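Local coordinates for NDP-N-acetyl-D-galactosaminuronic acid dehydrogenase (Methanosarcina mazei Go1, PDB 3G79), which probably oxidises UDP-N-acetylmannosamine to the corresponding uronate, using two molecules of NAD+ in the manner of the UDP-glucose/GDP-mannose dehydrogenase family, at residues 75-80 against 187-192; 129-134 against 163-168. All coordinates share one frame; numbering follows the deposited sequence.

Contact 1 (75-80 against 187-192); sequences PGLEEL and RLLKNI
Leu189 reaches out from the start of helix 188-194 and sets its two methyls against the first turn of helix 77-86. CD2 does most of the touching: it lies 3.9 Å from Gly76 C, on the backbone just before that helix, and 4.0 Å from CD2 of Leu80, one turn further on. The other branch of Leu189, CD1, meets CD1 of Leu77 at 4.2 Å. Leucine suits this place, since its forked end serves backbone and two side chains at once. In Leu80, CG lies beside the carbonyl carbon (chi1 -171°), and the side chain runs past that of Leu189 in the opposite direction, CD2 against CD2. Gly76 holds the N-cap position, and with no side chain it presents bare backbone to which the Leu189 methyl comes close. The carbonyl O of Gly76 accepts from Leu80 N at 2.6 Å, closing the first helical turn. Further out, Leu80 packs on Val35 and Leu36 of helix 30-39, and Leu188 N is hydrogen-bonded to Glu73 OE2, which ties the second helix start to the loop before the first. With no hydrogen bond between the segments, the contact rests on close packing of buried aliphatic surface.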
loop_
_atom_site.group_PDB
_atom_site.type_symbol
_atom_site.label_atom_id
_atom_site.label_comp_id
_atom_site.label_asym_id
_atom_site.label_seq_id
_atom_site.Cartn_x
_atom_site.Cartn_y
_atom_site.Cartn_z
ATOM N N PRO A 75 -3.599 -30.321 -16.632
ATOM C CA PRO A 75 -3.635 -31.665 -17.245
ATOM C C PRO A 75 -2.576 -32.603 -16.675
ATOM O O PRO A 75 -1.799 -33.236 -17.419
ATOM C CB PRO A 75 -3.460 -31.390 -18.749
ATOM C CG PRO A 75 -4.136 -30.022 -18.942
ATOM C CD PRO A 75 -3.827 -29.250 -17.634
ATOM N N GLY A 76 -2.554 -32.629 -15.346
ATOM C CA GLY A 76 -1.965 -33.685 -14.554
ATOM C C GLY A 76 -3.027 -34.230 -13.603
ATOM O O GLY A 76 -2.827 -35.285 -12.985
ATOM N N LEU A 77 -4.162 -33.529 -13.490
ATOM C CA LEU A 77 -5.162 -33.934 -12.503
ATOM C C LEU A 77 -5.599 -35.367 -12.731
ATOM O O LEU A 77 -5.361 -36.216 -11.880
ATOM C CB LEU A 77 -6.358 -32.980 -12.411
ATOM C CG LEU A 77 -7.347 -33.366 -11.282
ATOM C CD1 LEU A 77 -6.652 -33.755 -9.961
ATOM C CD2 LEU A 77 -8.380 -32.290 -11.012
ATOM N N GLU A 78 -6.180 -35.649 -13.887
ATOM C CA GLU A 78 -6.599 -37.013 -14.224
ATOM C C GLU A 78 -5.453 -38.043 -14.136
ATOM O O GLU A 78 -5.680 -39.215 -13.798
ATOM C CB GLU A 78 -7.263 -37.036 -15.604
ATOM C CG GLU A 78 -7.876 -38.383 -15.952
ATOM C CD GLU A 78 -9.293 -38.286 -16.539
ATOM O OE1 GLU A 78 -9.923 -37.190 -16.497
ATOM O OE2 GLU A 78 -9.769 -39.329 -17.026
ATOM N N GLU A 79 -4.225 -37.608 -14.432
ATOM C CA GLU A 79 -3.065 -38.519 -14.387
ATOM C C GLU A 79 -2.640 -38.768 -12.931
ATOM O O GLU A 79 -2.259 -39.877 -12.565
ATOM C CB GLU A 79 -1.895 -37.988 -15.230
ATOM C CG GLU A 79 -2.193 -37.881 -16.747
ATOM C CD GLU A 79 -2.861 -36.543 -17.177
ATOM O OE1 GLU A 79 -2.794 -36.226 -18.390
ATOM O OE2 GLU A 79 -3.452 -35.821 -16.324
ATOM N N LEU A 80 -2.735 -37.725 -12.114
ATOM C CA LEU A 80 -2.493 -37.837 -10.695
ATOM C C LEU A 80 -3.476 -38.841 -10.043
ATOM O O LEU A 80 -3.040 -39.764 -9.365
ATOM C CB LEU A 80 -2.552 -36.455 -10.042
ATOM C CG LEU A 80 -2.102 -36.376 -8.579
ATOM C CD1 LEU A 80 -0.803 -37.131 -8.334
ATOM C CD2 LEU A 80 -2.008 -34.922 -8.098
ATOM N N ARG A 187 -5.000 -23.881 -12.796
ATOM C CA ARG A 187 -3.731 -23.775 -12.071
ATOM C C ARG A 187 -3.773 -24.479 -10.682
ATOM O O ARG A 187 -3.108 -24.037 -9.737
ATOM C CB ARG A 187 -3.325 -22.292 -11.896
ATOM C CG ARG A 187 -3.003 -21.456 -13.171
ATOM C CD ARG A 187 -2.337 -20.091 -12.764
ATOM N NE ARG A 187 -2.431 -19.002 -13.749
ATOM C CZ ARG A 187 -2.323 -17.694 -13.463
ATOM N NH1 ARG A 187 -2.121 -17.270 -12.218
ATOM N NH2 ARG A 187 -2.414 -16.792 -14.435
ATOM N N LEU A 188 -4.563 -25.551 -10.560
ATOM C CA LEU A 188 -4.826 -26.188 -9.244
ATOM C C LEU A 188 -3.591 -26.867 -8.607
ATOM O O LEU A 188 -3.177 -26.519 -7.491
ATOM C CB LEU A 188 -6.020 -27.163 -9.307
ATOM C CG LEU A 188 -7.430 -26.828 -8.754
ATOM C CD1 LEU A 188 -7.767 -25.372 -8.752
ATOM C CD2 LEU A 188 -8.555 -27.583 -9.479
ATOM N N LEU A 189 -3.016 -27.828 -9.321
ATOM C CA LEU A 189 -1.848 -28.538 -8.847
ATOM C C LEU A 189 -0.661 -27.653 -8.440
ATOM O O LEU A 189 -0.063 -27.900 -7.392
ATOM C CB LEU A 189 -1.428 -29.603 -9.844
ATOM C CG LEU A 189 -2.071 -30.969 -9.672
ATOM C CD1 LEU A 189 -3.572 -30.889 -9.689
ATOM C CD2 LEU A 189 -1.573 -31.963 -10.745
ATOM N N LYS A 190 -0.321 -26.630 -9.224
ATOM C CA LYS A 190 0.866 -25.857 -8.866
ATOM C C LYS A 190 0.600 -24.808 -7.830
ATOM O O LYS A 190 1.507 -24.461 -7.068
ATOM C CB LYS A 190 1.663 -25.275 -10.059
ATOM C CG LYS A 190 0.882 -24.664 -11.211
ATOM C CD LYS A 190 1.713 -24.782 -12.501
ATOM C CE LYS A 190 2.200 -26.241 -12.735
ATOM N NZ LYS A 190 3.329 -26.369 -13.734
ATOM N N ASN A 191 -0.627 -24.295 -7.801
ATOM C CA ASN A 191 -1.024 -23.368 -6.732
ATOM C C ASN A 191 -0.853 -24.025 -5.356
ATOM O O ASN A 191 -0.154 -23.502 -4.498
ATOM C CB ASN A 191 -2.468 -22.884 -6.924
ATOM C CG ASN A 191 -2.610 -21.843 -8.032
ATOM O OD1 ASN A 191 -3.707 -21.378 -8.290
ATOM N ND2 ASN A 191 -1.508 -21.476 -8.674
ATOM N N ILE A 192 -1.479 -25.183 -5.161
ATOM C CA ILE A 192 -1.342 -25.917 -3.914
ATOM C C ILE A 192 0.135 -26.211 -3.597
ATOM O O ILE A 192 0.544 -26.108 -2.443
ATOM C CB ILE A 192 -2.138 -27.236 -3.948
ATOM C CG1 ILE A 192 -3.609 -26.979 -4.345
ATOM C CG2 ILE A 192 -1.979 -27.995 -2.612
ATOM C CD1 ILE A 192 -4.427 -28.193 -4.457
#

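Contact 2 (129-134 against 163-168); sequences GIRNVG and EEESGL
Ser166 OG, beside the place where helix 154-166 meets Gly134, takes part in two hydrogen bonds. It accepts from Leu168 N at 3.1 Å, with an N-H...O angle of 146°, which makes an ST turn, and it is also bonded to the carbonyl O of Leu162 one turn back. With chi1 at 59°, the hydroxyl stands between the backbone N and the carbonyl carbon, where a short side chain can serve both the last helical turn and the chain leaving it. Gly167, at positive phi, turns the chain out of the helix, a conformation that a residue without CB adopts easily. Across the contact, CB of Ser166 lies 3.3 Å from Gly134 O. Gly134 has no side chain, and Glu165 CB packs straight onto its backbone, 3.6 Å from Gly134 C; the nearest pair of CA atoms is Gly134 with Glu165. Beyond this close backbone approach, Glu165 bends at chi2 and brings OE2 to 3.8 Å from CD of Arg131. Arg131 NE is 4.6 Å from Glu165 OE2, and the guanidinium and carboxylate planes are turned 69° apart, so any attraction between the opposite charges is probably modest at this more open edge. Arg131 NH2 also has a long, weak ion pair with Asp128 OD1. On the inner side, Ile130 and Val133 pack on Leu162 and reach Leu107 and Val105 of strand 104-107. Helices 124-136 and 154-166 thus lie side by side against the sheet of the Rossmann-type NAD-binding domain.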
loop_
_atom_site.group_PDB
_atom_site.type_symbol
_atom_site.label_atom_id
_atom_site.label_comp_id
_atom_site.label_asym_id
_atom_site.label_seq_id
_atom_site.Cartn_x
_atom_site.Cartn_y
_atom_site.Cartn_z
ATOM N N GLY A 129 -20.657 -31.097 6.460
ATOM C CA GLY A 129 -19.408 -31.867 6.526
ATOM C C GLY A 129 -18.783 -31.918 7.909
ATOM O O GLY A 129 -18.270 -32.940 8.330
ATOM N N ILE A 130 -18.824 -30.793 8.607
ATOM C CA ILE A 130 -18.249 -30.661 9.926
ATOM C C ILE A 130 -19.010 -31.592 10.849
ATOM O O ILE A 130 -18.399 -32.398 11.567
ATOM C CB ILE A 130 -18.271 -29.176 10.409
ATOM C CG1 ILE A 130 -17.453 -28.313 9.453
ATOM C CG2 ILE A 130 -17.642 -29.047 11.764
ATOM C CD1 ILE A 130 -17.632 -26.803 9.617
ATOM N N ARG A 131 -20.339 -31.496 10.820
ATOM C CA ARG A 131 -21.202 -32.457 11.501
ATOM C C ARG A 131 -20.739 -33.890 11.203
ATOM O O ARG A 131 -20.405 -34.649 12.111
ATOM C CB ARG A 131 -22.666 -32.236 11.120
ATOM C CG ARG A 131 -23.336 -30.951 11.736
ATOM C CD ARG A 131 -24.850 -31.154 12.065
ATOM N NE ARG A 131 -25.682 -29.942 12.162
ATOM C CZ ARG A 131 -26.350 -29.403 11.132
ATOM N NH1 ARG A 131 -27.124 -28.328 11.310
ATOM N NH2 ARG A 131 -26.252 -29.929 9.901
ATOM N N ASN A 132 -20.656 -34.280 9.940
ATOM C CA ASN A 132 -20.197 -35.640 9.674
ATOM C C ASN A 132 -18.870 -35.965 10.341
ATOM O O ASN A 132 -18.727 -37.030 10.984
ATOM C CB ASN A 132 -20.121 -35.921 8.199
ATOM C CG ASN A 132 -21.422 -36.435 7.648
ATOM O OD1 ASN A 132 -21.664 -36.285 6.465
ATOM N ND2 ASN A 132 -22.266 -37.065 8.492
ATOM N N VAL A 133 -17.901 -35.054 10.187
ATOM C CA VAL A 133 -16.660 -35.142 10.954
ATOM C C VAL A 133 -16.891 -35.292 12.478
ATOM O O VAL A 133 -16.441 -36.281 13.078
ATOM C CB VAL A 133 -15.719 -33.979 10.623
ATOM C CG1 VAL A 133 -14.485 -33.966 11.553
ATOM C CG2 VAL A 133 -15.297 -34.121 9.208
ATOM N N GLY A 134 -17.581 -34.322 13.092
ATOM C CA GLY A 134 -17.848 -34.395 14.516
ATOM C C GLY A 134 -18.423 -35.760 14.883
ATOM O O GLY A 134 -18.010 -36.365 15.864
ATOM N N GLU A 163 -17.586 -30.239 18.749
ATOM C CA GLU A 163 -17.674 -30.613 20.150
ATOM C C GLU A 163 -19.023 -31.201 20.529
ATOM O O GLU A 163 -19.055 -32.150 21.299
ATOM C CB GLU A 163 -17.259 -29.471 21.084
ATOM C CG GLU A 163 -15.769 -29.131 20.939
ATOM C CD GLU A 163 -15.263 -28.098 21.927
ATOM O OE1 GLU A 163 -16.054 -27.276 22.440
ATOM O OE2 GLU A 163 -14.048 -28.077 22.174
ATOM N N GLU A 164 -20.120 -30.655 19.987
ATOM C CA GLU A 164 -21.471 -31.143 20.272
ATOM C C GLU A 164 -21.627 -32.548 19.713
ATOM O O GLU A 164 -22.239 -33.394 20.343
ATOM C CB GLU A 164 -22.571 -30.274 19.639
ATOM C CG GLU A 164 -22.696 -28.820 20.117
ATOM C CD GLU A 164 -23.580 -27.924 19.186
ATOM O OE1 GLU A 164 -23.735 -28.243 17.964
ATOM O OE2 GLU A 164 -24.091 -26.882 19.681
ATOM N N GLU A 165 -21.092 -32.801 18.523
ATOM C CA GLU A 165 -21.356 -34.079 17.876
ATOM C C GLU A 165 -20.524 -35.208 18.485
ATOM O O GLU A 165 -21.030 -36.318 18.733
ATOM C CB GLU A 165 -21.153 -33.980 16.362
ATOM C CG GLU A 165 -22.147 -33.060 15.648
ATOM C CD GLU A 165 -23.514 -33.702 15.407
ATOM O OE1 GLU A 165 -23.594 -34.940 15.224
ATOM O OE2 GLU A 165 -24.511 -32.964 15.375
ATOM N N SER A 166 -19.247 -34.922 18.720
ATOM C CA SER A 166 -18.343 -35.938 19.191
ATOM C C SER A 166 -18.504 -36.092 20.693
ATOM O O SER A 166 -18.397 -37.192 21.235
ATOM C CB SER A 166 -16.897 -35.561 18.865
ATOM O OG SER A 166 -16.558 -34.323 19.476
ATOM N N GLY A 167 -18.764 -34.979 21.363
ATOM C CA GLY A 167 -18.682 -34.917 22.807
ATOM C C GLY A 167 -17.255 -34.933 23.325
ATOM O O GLY A 167 -17.041 -35.451 24.413
ATOM N N LEU A 168 -16.287 -34.386 22.573
ATOM C CA LEU A 168 -14.880 -34.318 23.006
ATOM C C LEU A 168 -14.438 -32.865 22.921
ATOM O O LEU A 168 -15.164 -32.043 22.400
ATOM C CB LEU A 168 -13.952 -35.144 22.105
ATOM C CG LEU A 168 -14.219 -36.586 21.631
ATOM C CD1 LEU A 168 -13.548 -36.792 20.308
ATOM C CD2 LEU A 168 -13.754 -37.670 22.592
#

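Both contacts join helices of the NAD-binding domain, yet they use four different helices, with centres about 31 Å apart; in sequence, contact 2 falls between the two halves of contact 1. Contact 1 is the more buried and joins two helix beginnings through leucine methyls. Contact 2 is partly exposed and joins the later parts of two helices, with charged side chains at its rim and a serine that ties off a helix end. A glycine lies at each, beside a methyl in 75-80 against 187-192 and between two helix backbones in 129-134 against 163-168.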